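Local coordinates for protein sugar kinase (Agrobacterium tumefaciens, PDB 2RBC) that probably phosphorylates a sugar or related carbohydrate with ATP as phosphate donor, as other pfkB-family kinases of the ribokinase type do, at residues F44-M49 / T124-N129; I64-A69 / G311-A316; K183-D188 / A203-V208; F260-Q265 / R327-R332. All coordinates share one frame; numbering follows the deposited sequence.

Contact 1: F44-M49 / T124-N129; sequences FRVADM and TIIIDN. With EDO (1,2-ethanediol), chain H.
F44 and I126 sit abreast on parallel strands, and the residues flanking I126 hold F44 at both backbone ends: F44 N donates to I125 O at 2.9 Å, while F44 O accepts from I127 N. One step further V46 N reaches I127 O at 2.9 Å. Past the end of this pairing, N129 N donates to A47 O over 3.0 Å. On the side of the sheet carrying F44 and I126, the methyl CG2 of T124 comes obliquely to the F44 ring, 3.7 Å from CE2, and V46 CG2 rests on I126 CG2 at 3.6 Å. The selenomethionine M49 starts with CG anti to the backbone N (chi1 -168°) and then bends at chi2 and chi3, which returns CE to 3.5 Å from I126 O. These paired strands, 39-45 and 121-127, are the inner two of a four-stranded sheet, consistent with the lid of ribokinase-like kinases. V136 of the second subunit packs on F44 and I126, and T124 OG1 bonds T124 OG1 of that subunit, as in a lid-to-lid dimer. Further out, D128 OD1 accepts from the backbone N of both R130 and E132, steadying a carboxylate whose OD2 shares a water with M49 N. On the other side of the sheet, R45 NE and D128 O share a second water, and R45 NH1 forms a salt bridge with E60.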
loop_
_atom_site.group_PDB
_atom_site.type_symbol
_atom_site.label_atom_id
_atom_site.label_comp_id
_atom_site.label_asym_id
_atom_site.label_seq_id
_atom_site.Cartn_x
_atom_site.Cartn_y
_atom_site.Cartn_z
ATOM N N PHE A 44 -0.617 6.203 5.725
ATOM C CA PHE A 44 -1.361 7.262 5.091
ATOM C C PHE A 44 -1.945 8.117 6.201
ATOM O O PHE A 44 -2.777 7.630 6.960
ATOM C CB PHE A 44 -2.549 6.700 4.282
ATOM C CG PHE A 44 -2.162 5.883 3.088
ATOM C CD1 PHE A 44 -1.969 6.483 1.860
ATOM C CD2 PHE A 44 -2.077 4.502 3.174
ATOM C CE1 PHE A 44 -1.650 5.737 0.745
ATOM C CE2 PHE A 44 -1.792 3.746 2.039
ATOM C CZ PHE A 44 -1.555 4.367 0.850
ATOM N N ARG A 45 -1.510 9.370 6.285
ATOM C CA ARG A 45 -1.927 10.301 7.348
ATOM C C ARG A 45 -3.105 11.105 6.820
ATOM O O ARG A 45 -3.010 11.771 5.787
ATOM C CB ARG A 45 -0.755 11.192 7.740
ATOM C CG ARG A 45 -0.798 11.689 9.146
ATOM C CD ARG A 45 0.309 12.639 9.360
ATOM N NE ARG A 45 0.333 13.135 10.735
ATOM C CZ ARG A 45 1.264 13.941 11.207
ATOM N NH1 ARG A 45 2.236 14.362 10.434
ATOM N NH2 ARG A 45 1.223 14.338 12.477
ATOM N N VAL A 46 -4.238 10.966 7.489
ATOM C CA VAL A 46 -5.475 11.579 7.064
ATOM C C VAL A 46 -6.056 12.434 8.208
ATOM O O VAL A 46 -5.667 12.264 9.354
ATOM C CB VAL A 46 -6.487 10.511 6.646
ATOM C CG1 VAL A 46 -5.943 9.691 5.453
ATOM C CG2 VAL A 46 -6.847 9.592 7.844
ATOM N N ALA A 47 -6.964 13.359 7.880
ATOM C CA ALA A 47 -7.639 14.168 8.899
ATOM C C ALA A 47 -8.648 13.269 9.595
ATOM O O ALA A 47 -8.509 12.938 10.778
ATOM C CB ALA A 47 -8.323 15.353 8.271
ATOM N N ASP A 48 -9.619 12.815 8.824
ATOM C CA ASP A 48 -10.689 11.997 9.343
ATOM C C ASP A 48 -10.579 10.569 8.855
ATOM O O ASP A 48 -10.475 10.307 7.646
ATOM C CB ASP A 48 -12.042 12.556 8.900
ATOM C CG ASP A 48 -12.290 13.961 9.419
ATOM O OD1 ASP A 48 -11.821 14.276 10.537
ATOM O OD2 ASP A 48 -12.951 14.749 8.709
HETATM N N MSE A 49 -10.640 9.657 9.816
HETATM C CA MSE A 49 -10.766 8.243 9.558
HETATM C C MSE A 49 -11.943 7.944 8.624
HETATM O O MSE A 49 -13.052 8.371 8.881
HETATM C CB MSE A 49 -10.963 7.518 10.887
HETATM C CG MSE A 49 -10.812 6.027 10.788
HETATM SE SE MSE A 49 -8.989 5.542 10.238
HETATM C CE MSE A 49 -7.982 5.789 11.917
ATOM N N THR A 124 -1.141 -1.671 4.768
ATOM C CA THR A 124 -1.596 -0.287 4.765
ATOM C C THR A 124 -2.070 0.085 6.176
ATOM O O THR A 124 -2.846 -0.658 6.795
ATOM C CB THR A 124 -2.686 -0.032 3.736
ATOM O OG1 THR A 124 -2.074 0.121 2.450
ATOM C CG2 THR A 124 -3.505 1.228 4.062
ATOM N N ILE A 125 -1.599 1.227 6.668
ATOM C CA ILE A 125 -2.089 1.781 7.928
ATOM C C ILE A 125 -2.552 3.208 7.676
ATOM O O ILE A 125 -1.786 4.020 7.198
ATOM C CB ILE A 125 -1.045 1.726 9.052
ATOM C CG1 ILE A 125 -0.499 0.306 9.201
ATOM C CG2 ILE A 125 -1.668 2.180 10.376
ATOM C CD1 ILE A 125 0.587 0.120 10.257
ATOM N N ILE A 126 -3.825 3.476 7.962
ATOM C CA ILE A 126 -4.434 4.803 7.799
ATOM C C ILE A 126 -4.522 5.375 9.210
ATOM O O ILE A 126 -5.186 4.785 10.068
ATOM C CB ILE A 126 -5.811 4.728 7.125
ATOM C CG1 ILE A 126 -5.710 4.004 5.753
ATOM C CG2 ILE A 126 -6.414 6.139 6.951
ATOM C CD1 ILE A 126 -7.009 3.494 5.202
ATOM N N ILE A 127 -3.813 6.486 9.436
ATOM C CA ILE A 127 -3.668 7.130 10.732
ATOM C C ILE A 127 -4.343 8.518 10.685
ATOM O O ILE A 127 -3.911 9.416 9.939
ATOM C CB ILE A 127 -2.181 7.272 11.087
ATOM C CG1 ILE A 127 -1.446 5.947 10.847
ATOM C CG2 ILE A 127 -2.008 7.749 12.496
ATOM C CD1 ILE A 127 0.017 5.953 11.205
ATOM N N ASP A 128 -5.439 8.669 11.438
ATOM C CA ASP A 128 -6.209 9.914 11.440
ATOM C C ASP A 128 -5.551 10.961 12.334
ATOM O O ASP A 128 -4.465 10.729 12.905
ATOM C CB ASP A 128 -7.711 9.685 11.772
ATOM C CG ASP A 128 -7.958 9.253 13.219
ATOM O OD1 ASP A 128 -7.011 9.248 14.015
ATOM O OD2 ASP A 128 -9.115 8.905 13.540
ATOM N N ASN A 129 -6.162 12.140 12.420
ATOM C CA ASN A 129 -5.568 13.199 13.240
ATOM C C ASN A 129 -5.801 13.043 14.750
ATOM O O ASN A 129 -5.390 13.904 15.518
ATOM C CB ASN A 129 -5.980 14.582 12.749
ATOM C CG ASN A 129 -7.468 14.839 12.884
ATOM O OD1 ASN A 129 -8.179 14.176 13.653
ATOM N ND2 ASN A 129 -7.947 15.802 12.123
HETATM C C1 EDO H . 0.060 0.763 -0.038
HETATM O O1 EDO H . -0.476 1.095 -1.330
HETATM C C2 EDO H . -0.159 -0.716 0.306
HETATM O O2 EDO H . -0.125 -0.942 1.727
HETATM O O HOH W 1 -1.562 11.807 12.593
HETATM O O HOH W 2 -10.503 16.777 11.826
HETATM O O HOH W 3 -11.072 10.251 12.514
#

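Contact 2: I64-A69 / G311-A316; sequences IAEGMA and GGRIGA
A buried polar clasp, with one isoleucine laid over it, ties the end of strand 60-66 to the loop between helices 292-307 and 319-330. Its main element is R313, which grips a single carbonyl side-on: NE donates to A65 O at 2.7 Å and NH2 to the same oxygen at 3.0 Å. That oxygen lies in the guanidinium plane and both donors lie in the carbonyl plane, so the two bonds together should resist rotation of the group. I64 comes from above, with CD1 3.8 Å over the centre of one guanidinium face and CG1 3.6 Å from R313 NH2; CD1 also meets I314 CB. E66 supplies the second polar link. Its CG stands between the backbone N and carbonyl carbon (chi1 61°), and from there the chain runs extended until OE1 accepts a nearly straight bond from R313 N, at 3.0 Å and 168°. The carboxylate thus holds the backbone of R313 rather than its charged end, and OE1 passes only 3.5 Å from the CA of G312, where the absence of a side chain is what permits such an approach. D270 OD2 accepts from the N atoms of G311 and G312, which holds the start of the loop. Helix 68-78 adds Y74, in a cation-pi contact with R313, while S105, just beyond helix 93-104, bonds R313 NH2, and neighbouring strand 39-45 pairs with I64 and E66.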
loop_
_atom_site.group_PDB
_atom_site.type_symbol
_atom_site.label_atom_id
_atom_site.label_comp_id
_atom_site.label_asym_id
_atom_site.label_seq_id
_atom_site.Cartn_x
_atom_site.Cartn_y
_atom_site.Cartn_z
ATOM N N ILE A 64 7.697 2.631 4.955
ATOM C CA ILE A 64 8.727 2.283 5.907
ATOM C C ILE A 64 8.735 0.773 6.207
ATOM O O ILE A 64 7.702 0.161 6.491
ATOM C CB ILE A 64 8.651 3.195 7.204
ATOM C CG1 ILE A 64 9.846 2.919 8.117
ATOM C CG2 ILE A 64 7.297 3.143 7.943
ATOM C CD1 ILE A 64 10.073 4.041 9.136
ATOM N N ALA A 65 9.913 0.167 6.130
ATOM C CA ALA A 65 10.070 -1.225 6.518
ATOM C C ALA A 65 10.188 -1.270 8.043
ATOM O O ALA A 65 11.039 -0.612 8.646
ATOM C CB ALA A 65 11.323 -1.884 5.866
ATOM N N GLU A 66 9.281 -2.004 8.647
ATOM C CA GLU A 66 9.214 -2.102 10.074
ATOM C C GLU A 66 8.538 -3.420 10.449
ATOM O O GLU A 66 8.717 -4.402 9.767
ATOM C CB GLU A 66 8.573 -0.806 10.649
ATOM C CG GLU A 66 7.152 -0.505 10.188
ATOM C CD GLU A 66 6.660 0.833 10.670
ATOM O OE1 GLU A 66 7.457 1.586 11.288
ATOM O OE2 GLU A 66 5.464 1.132 10.486
ATOM N N GLY A 67 7.794 -3.488 11.544
ATOM C CA GLY A 67 7.405 -4.785 12.116
ATOM C C GLY A 67 8.057 -4.899 13.480
ATOM O O GLY A 67 8.991 -4.187 13.767
HETATM N N MSE A 68 7.528 -5.748 14.355
HETATM C CA MSE A 68 7.996 -5.780 15.727
HETATM C C MSE A 68 9.501 -5.972 15.841
HETATM O O MSE A 68 10.171 -5.130 16.399
HETATM C CB MSE A 68 7.261 -6.851 16.508
HETATM C CG MSE A 68 5.773 -6.556 16.606
HETATM SE SE MSE A 68 4.815 -8.072 17.392
HETATM C CE MSE A 68 4.961 -9.394 15.944
ATOM N N ALA A 69 10.036 -7.072 15.315
ATOM C CA ALA A 69 11.494 -7.293 15.425
ATOM C C ALA A 69 12.332 -6.232 14.714
ATOM O O ALA A 69 13.435 -5.871 15.161
ATOM C CB ALA A 69 11.905 -8.675 14.927
ATOM N N GLY A 311 5.103 8.471 12.179
ATOM C CA GLY A 311 5.726 7.606 11.193
ATOM C C GLY A 311 6.250 6.275 11.703
ATOM O O GLY A 311 7.312 5.858 11.295
ATOM N N GLY A 312 5.513 5.593 12.576
ATOM C CA GLY A 312 5.962 4.282 13.010
ATOM C C GLY A 312 7.240 4.321 13.818
ATOM O O GLY A 312 7.344 5.085 14.774
ATOM N N ARG A 313 8.230 3.540 13.401
ATOM C CA ARG A 313 9.533 3.536 14.054
ATOM C C ARG A 313 10.405 4.772 13.806
ATOM O O ARG A 313 11.429 4.943 14.493
ATOM C CB ARG A 313 10.313 2.267 13.673
ATOM C CG ARG A 313 10.691 2.126 12.211
ATOM C CD ARG A 313 11.806 1.113 11.992
ATOM N NE ARG A 313 12.131 0.969 10.588
ATOM C CZ ARG A 313 13.019 1.710 9.923
ATOM N NH1 ARG A 313 13.741 2.641 10.538
ATOM N NH2 ARG A 313 13.168 1.528 8.621
ATOM N N ILE A 314 10.010 5.654 12.870
ATOM C CA ILE A 314 10.900 6.716 12.375
ATOM C C ILE A 314 11.253 7.711 13.460
ATOM O O ILE A 314 12.310 8.297 13.422
ATOM C CB ILE A 314 10.336 7.433 11.104
ATOM C CG1 ILE A 314 11.490 7.969 10.246
ATOM C CG2 ILE A 314 9.340 8.534 11.458
ATOM C CD1 ILE A 314 12.608 6.930 10.036
ATOM N N GLY A 315 10.393 7.849 14.455
ATOM C CA GLY A 315 10.702 8.684 15.617
ATOM C C GLY A 315 11.628 8.109 16.674
ATOM O O GLY A 315 11.795 8.738 17.725
ATOM N N ALA A 316 12.175 6.909 16.459
ATOM C CA ALA A 316 13.024 6.274 17.476
ATOM C C ALA A 316 14.158 7.255 17.805
ATOM O O ALA A 316 14.857 7.694 16.912
ATOM C CB ALA A 316 13.572 4.943 16.985
#

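Contact 3: K183-D188 / A203-V208; sequences KPAILD and AATHIV
A204, which follows A203 lying against helix 168-180, brings CB to 3.3 Å from A185 O and 4.0 Å from L187 CB. T205 makes two hydrogen bonds to A185: its N donates to A185 O, in the carbonyl plane, and its OG1 accepts from A185 N at 2.8 Å along an almost straight path (173°). OG1 sits between the backbone N and carbonyl carbon (chi1 60°), which turns the hydroxyl toward A185 of the neighbouring strand and also sets it at the edge of the H206 ring, in plane, hydrogen-bonded to ND1. H206 begins the regular pairing opposite I186. Its N makes a weak bond to A185 O, its O accepts from L187 N at 2.9 Å, and its CB packs on I186 CG1. I207 faces the other side of the sheet beside L187, the two side chains pointing the same way with I207 CG2 4.0 Å from L187 CD2. V208 N then donates to L187 O at 2.9 Å; its own O receives a hydrogen from a water that also donates to D188 OD1. Helix 274-287 covers the side bearing I186, H206 and V208, and strand 160-163 pairs with the other edge of strand 185-189, I186 bonding to V161 and V163. Adjacent parallel strands joined through helix 194-200 make this a beta-alpha-beta crossover, a unit of the Rossmann-like core of the ribokinase fold.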
loop_
_atom_site.group_PDB
_atom_site.type_symbol
_atom_site.label_atom_id
_atom_site.label_comp_id
_atom_site.label_asym_id
_atom_site.label_seq_id
_atom_site.Cartn_x
_atom_site.Cartn_y
_atom_site.Cartn_z
ATOM N N LYS A 183 23.079 -15.893 28.002
ATOM C CA LYS A 183 22.782 -14.580 27.444
ATOM C C LYS A 183 21.354 -14.226 27.796
ATOM O O LYS A 183 20.532 -15.113 28.058
ATOM C CB LYS A 183 22.986 -14.568 25.923
ATOM C CG LYS A 183 24.457 -14.702 25.574
ATOM C CD LYS A 183 24.681 -14.988 24.155
ATOM C CE LYS A 183 26.165 -15.285 23.896
ATOM N NZ LYS A 183 27.157 -14.157 24.199
ATOM N N PRO A 184 21.067 -12.914 27.901
ATOM C CA PRO A 184 19.670 -12.528 28.004
ATOM C C PRO A 184 18.932 -12.995 26.760
ATOM O O PRO A 184 19.413 -12.786 25.645
ATOM C CB PRO A 184 19.722 -10.997 28.049
ATOM C CG PRO A 184 21.081 -10.663 28.510
ATOM C CD PRO A 184 21.964 -11.747 27.936
ATOM N N ALA A 185 17.785 -13.635 26.988
ATOM C CA ALA A 185 16.945 -14.246 25.995
ATOM C C ALA A 185 15.559 -13.646 26.193
ATOM O O ALA A 185 14.802 -14.061 27.074
ATOM C CB ALA A 185 16.960 -15.790 26.176
ATOM N N ILE A 186 15.251 -12.609 25.427
ATOM C CA ILE A 186 14.114 -11.726 25.720
ATOM C C ILE A 186 12.966 -12.007 24.763
ATOM O O ILE A 186 13.147 -12.077 23.544
ATOM C CB ILE A 186 14.558 -10.236 25.706
ATOM C CG1 ILE A 186 15.734 -10.036 26.705
ATOM C CG2 ILE A 186 13.408 -9.326 26.094
ATOM C CD1 ILE A 186 16.666 -8.985 26.365
ATOM N N LEU A 187 11.774 -12.185 25.330
ATOM C CA LEU A 187 10.573 -12.388 24.561
ATOM C C LEU A 187 9.740 -11.130 24.595
ATOM O O LEU A 187 9.379 -10.682 25.659
ATOM C CB LEU A 187 9.763 -13.564 25.108
ATOM C CG LEU A 187 8.395 -13.831 24.444
ATOM C CD1 LEU A 187 8.487 -14.200 22.955
ATOM C CD2 LEU A 187 7.599 -14.900 25.214
ATOM N N ASP A 188 9.442 -10.595 23.408
ATOM C CA ASP A 188 8.419 -9.587 23.188
ATOM C C ASP A 188 7.124 -10.374 23.125
ATOM O O ASP A 188 6.847 -11.055 22.151
ATOM C CB ASP A 188 8.698 -8.855 21.869
ATOM C CG ASP A 188 7.540 -7.977 21.409
ATOM O OD1 ASP A 188 6.540 -7.791 22.167
ATOM O OD2 ASP A 188 7.661 -7.443 20.279
ATOM N N ALA A 203 10.938 -20.586 27.463
ATOM C CA ALA A 203 12.322 -20.520 26.964
ATOM C C ALA A 203 13.091 -19.248 27.277
ATOM O O ALA A 203 14.311 -19.235 27.160
ATOM C CB ALA A 203 12.374 -20.768 25.443
ATOM N N ALA A 204 12.401 -18.195 27.714
ATOM C CA ALA A 204 12.996 -16.868 27.855
ATOM C C ALA A 204 13.568 -16.653 29.253
ATOM O O ALA A 204 13.116 -17.252 30.222
ATOM C CB ALA A 204 11.966 -15.768 27.536
ATOM N N THR A 205 14.566 -15.784 29.357
ATOM C CA THR A 205 15.038 -15.304 30.656
ATOM C C THR A 205 14.274 -14.026 31.086
ATOM O O THR A 205 14.221 -13.704 32.253
ATOM C CB THR A 205 16.556 -15.002 30.606
ATOM O OG1 THR A 205 16.796 -13.998 29.618
ATOM C CG2 THR A 205 17.393 -16.274 30.254
ATOM N N HIS A 206 13.716 -13.303 30.112
ATOM C CA HIS A 206 13.020 -12.031 30.316
ATOM C C HIS A 206 11.855 -11.968 29.375
ATOM O O HIS A 206 12.025 -12.268 28.209
ATOM C CB HIS A 206 13.901 -10.835 29.952
ATOM C CG HIS A 206 15.109 -10.657 30.812
ATOM N ND1 HIS A 206 16.248 -11.432 30.669
ATOM C CD2 HIS A 206 15.389 -9.720 31.745
ATOM C CE1 HIS A 206 17.157 -10.988 31.522
ATOM N NE2 HIS A 206 16.657 -9.950 32.188
ATOM N N ILE A 207 10.668 -11.607 29.861
ATOM C CA ILE A 207 9.515 -11.390 28.970
ATOM C C ILE A 207 8.905 -10.019 29.219
ATOM O O ILE A 207 8.702 -9.635 30.372
ATOM C CB ILE A 207 8.401 -12.444 29.166
ATOM C CG1 ILE A 207 8.929 -13.883 29.155
ATOM C CG2 ILE A 207 7.277 -12.221 28.146
ATOM C CD1 ILE A 207 7.884 -14.945 29.592
ATOM N N VAL A 208 8.630 -9.276 28.141
ATOM C CA VAL A 208 7.928 -8.006 28.258
ATOM C C VAL A 208 6.661 -8.214 27.488
ATOM O O VAL A 208 6.695 -8.301 26.264
ATOM C CB VAL A 208 8.698 -6.803 27.687
ATOM C CG1 VAL A 208 7.898 -5.508 27.920
ATOM C CG2 VAL A 208 10.140 -6.758 28.240
HETATM O O HOH W 4 4.887 -6.913 24.001
#

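Contact 4: F260-Q265 / R327-R332; sequences FQTTMQ and RQWLER. With SO4 (sulfate ion), chain B.
Aromatic packing dominates where M264 and W329 meet. The selenomethionine lays CB over the five-membered ring of the indole, 3.9 Å from its centroid and 5° off the normal, a well-centred CH-pi contact. CG follows at 4.0 Å from W329 CD1, and SE lies obliquely to the ring in a looser Met-aromatic contact. With CG of W329 anti to the backbone N (chi1 169°) the indole is directed at the 260-265 segment; T262 O lies at the ring edge, near its plane, 3.3 Å from W329 CZ2. The opposite face carries R332 NH2, L330 CD2 and sulfate O4, each offset toward the rim, and the tryptophan is thereby sandwiched.

Hydrogen bonds do not run directly between the two segments but pass through bound groups. A water takes the hydrogen of W329 NE1 and gives one to T263 O. The sulfate, probably from the crystallisation liquor, is bound by residues of both segments: Q261 NE2 donates to O2 at 2.6 Å, and R332 reaches O4 with NH2 at 3.2 Å as well as O3 and O4 with NH1. Within the segments, Q261 NE2 also gives a bond to T262 O on a lone pair, and R332 NH2 bonds W329 O from above its carbonyl plane, fixing both donors for the anion.

Helix 292-307 packs against both residues of the aromatic pair: V301 touches W329, A304 touches M264, and R297 bonds the sulfate and Q261 OE1, so strand 258-261 and the end of helix 319-330 are both fastened to it.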
loop_
_atom_site.group_PDB
_atom_site.type_symbol
_atom_site.label_atom_id
_atom_site.label_comp_id
_atom_site.label_asym_id
_atom_site.label_seq_id
_atom_site.Cartn_x
_atom_site.Cartn_y
_atom_site.Cartn_z
ATOM N N PHE A 260 6.852 -1.006 40.023
ATOM C CA PHE A 260 6.163 -0.158 39.094
ATOM C C PHE A 260 7.046 1.040 38.741
ATOM O O PHE A 260 7.736 1.616 39.608
ATOM C CB PHE A 260 4.843 0.336 39.688
ATOM C CG PHE A 260 4.151 1.360 38.828
ATOM C CD1 PHE A 260 3.632 1.001 37.610
ATOM C CD2 PHE A 260 4.041 2.677 39.233
ATOM C CE1 PHE A 260 3.023 1.930 36.798
ATOM C CE2 PHE A 260 3.441 3.605 38.433
ATOM C CZ PHE A 260 2.928 3.234 37.212
ATOM N N GLN A 261 6.990 1.416 37.467
ATOM C CA GLN A 261 7.681 2.598 36.973
ATOM C C GLN A 261 6.749 3.395 36.075
ATOM O O GLN A 261 6.257 2.908 35.074
ATOM C CB GLN A 261 8.949 2.188 36.202
ATOM C CG GLN A 261 9.756 3.348 35.585
ATOM C CD GLN A 261 10.157 4.370 36.605
ATOM O OE1 GLN A 261 10.925 4.059 37.514
ATOM N NE2 GLN A 261 9.648 5.600 36.479
ATOM N N THR A 262 6.506 4.641 36.447
ATOM C CA THR A 262 5.685 5.506 35.631
ATOM C C THR A 262 6.498 5.910 34.407
ATOM O O THR A 262 7.730 5.840 34.420
ATOM C CB THR A 262 5.228 6.743 36.416
ATOM O OG1 THR A 262 4.138 7.364 35.734
ATOM C CG2 THR A 262 6.351 7.742 36.581
ATOM N N THR A 263 5.807 6.310 33.352
ATOM C CA THR A 263 6.463 6.801 32.167
ATOM C C THR A 263 6.292 8.318 32.042
ATOM O O THR A 263 5.539 8.954 32.793
ATOM C CB THR A 263 6.072 6.040 30.871
ATOM O OG1 THR A 263 6.952 6.479 29.844
ATOM C CG2 THR A 263 4.608 6.280 30.419
HETATM N N MSE A 264 7.080 8.882 31.132
HETATM C CA MSE A 264 7.065 10.293 30.806
HETATM C C MSE A 264 5.839 10.616 29.972
HETATM O O MSE A 264 5.587 9.987 28.941
HETATM C CB MSE A 264 8.317 10.648 30.010
HETATM C CG MSE A 264 8.392 12.102 29.662
HETATM SE SE MSE A 264 10.117 12.545 28.862
HETATM C CE MSE A 264 9.907 11.802 27.031
ATOM N N GLN A 265 5.093 11.623 30.389
ATOM C CA GLN A 265 3.909 11.995 29.668
ATOM C C GLN A 265 4.243 12.910 28.487
ATOM O O GLN A 265 4.970 13.892 28.626
ATOM C CB GLN A 265 2.873 12.606 30.593
ATOM C CG GLN A 265 2.524 11.672 31.776
ATOM C CD GLN A 265 1.937 10.318 31.354
ATOM O OE1 GLN A 265 0.885 10.278 30.729
ATOM N NE2 GLN A 265 2.625 9.213 31.686
ATOM N N ARG A 327 16.955 12.535 32.094
ATOM C CA ARG A 327 17.524 13.397 33.117
ATOM C C ARG A 327 16.569 14.503 33.541
ATOM O O ARG A 327 16.361 14.731 34.722
ATOM C CB ARG A 327 18.835 13.967 32.585
ATOM C CG ARG A 327 19.592 14.785 33.558
ATOM C CD ARG A 327 20.753 15.592 32.907
ATOM N NE ARG A 327 20.381 16.809 32.143
ATOM C CZ ARG A 327 19.822 17.915 32.649
ATOM N NH1 ARG A 327 19.517 18.002 33.938
ATOM N NH2 ARG A 327 19.558 18.954 31.845
ATOM N N GLN A 328 16.012 15.212 32.560
ATOM C CA GLN A 328 15.065 16.291 32.826
ATOM C C GLN A 328 13.776 15.775 33.481
ATOM O O GLN A 328 13.267 16.385 34.413
ATOM C CB GLN A 328 14.732 17.029 31.536
ATOM C CG GLN A 328 15.931 17.648 30.862
ATOM C CD GLN A 328 15.602 18.875 30.019
ATOM O OE1 GLN A 328 14.559 19.523 30.184
ATOM N NE2 GLN A 328 16.517 19.219 29.134
ATOM N N TRP A 329 13.291 14.640 33.009
ATOM C CA TRP A 329 12.072 14.002 33.535
ATOM C C TRP A 329 12.232 13.553 34.968
ATOM O O TRP A 329 11.381 13.850 35.804
ATOM C CB TRP A 329 11.708 12.825 32.642
ATOM C CG TRP A 329 10.658 11.942 33.175
ATOM C CD1 TRP A 329 9.385 12.279 33.516
ATOM C CD2 TRP A 329 10.773 10.533 33.382
ATOM N NE1 TRP A 329 8.699 11.159 33.958
ATOM C CE2 TRP A 329 9.529 10.079 33.885
ATOM C CE3 TRP A 329 11.808 9.615 33.193
ATOM C CZ2 TRP A 329 9.292 8.735 34.196
ATOM C CZ3 TRP A 329 11.573 8.278 33.483
ATOM C CH2 TRP A 329 10.308 7.848 33.972
ATOM N N LEU A 330 13.360 12.923 35.264
ATOM C CA LEU A 330 13.675 12.515 36.621
ATOM C C LEU A 330 13.834 13.697 37.563
ATOM O O LEU A 330 13.801 13.507 38.765
ATOM C CB LEU A 330 14.905 11.602 36.664
ATOM C CG LEU A 330 14.680 10.241 35.979
ATOM C CD1 LEU A 330 15.946 9.410 35.925
ATOM C CD2 LEU A 330 13.540 9.431 36.609
ATOM N N GLU A 331 14.003 14.910 37.029
ATOM C CA GLU A 331 13.978 16.137 37.849
ATOM C C GLU A 331 12.698 16.964 37.737
ATOM O O GLU A 331 12.686 18.109 38.156
ATOM C CB GLU A 331 15.130 17.035 37.438
ATOM C CG GLU A 331 16.478 16.407 37.653
ATOM C CD GLU A 331 17.624 17.223 37.029
ATOM O OE1 GLU A 331 17.359 18.356 36.505
ATOM O OE2 GLU A 331 18.792 16.706 37.071
ATOM N N ARG A 332 11.625 16.404 37.186
ATOM C CA ARG A 332 10.351 17.132 37.028
ATOM C C ARG A 332 9.750 17.503 38.377
ATOM O O ARG A 332 10.071 16.873 39.396
ATOM C CB ARG A 332 9.320 16.284 36.269
ATOM C CG ARG A 332 8.720 15.116 37.093
ATOM C CD ARG A 332 7.984 14.150 36.194
ATOM N NE ARG A 332 7.515 12.940 36.875
ATOM C CZ ARG A 332 8.280 11.895 37.226
ATOM N NH1 ARG A 332 7.726 10.849 37.828
ATOM N NH2 ARG A 332 9.594 11.875 37.005
HETATM S S SO4 B . 9.955 8.062 38.775
HETATM O O1 SO4 B . 10.532 8.741 39.930
HETATM O O2 SO4 B . 10.512 6.724 38.657
HETATM O O3 SO4 B . 8.504 7.910 38.927
HETATM O O4 SO4 B . 10.299 8.852 37.595
HETATM O O HOH W 5 5.764 10.604 34.635
#

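From the N terminus, contact 1 closes the first loop, bringing 124-129 back beside 44-49 within the four-stranded sheet. Contact 2 opens inside that loop at 64-69 and closes only at 311-316, so the two cross; neighbouring strands 39-45 and 60-66 join them in one sheet. Within the wide span of contact 2 falls contact 3, a short local closure in the large central sheet, and the two touch where M68 CB packs on D188 OD2. Contact 4 opens at 260-265, after contact 3 has closed, and ends at 327-332 beyond contact 2, which it crosses. Contact 2 ties the small sheet to the loop before the last helix, and contact 4 ties that helix to the edge of the central sheet.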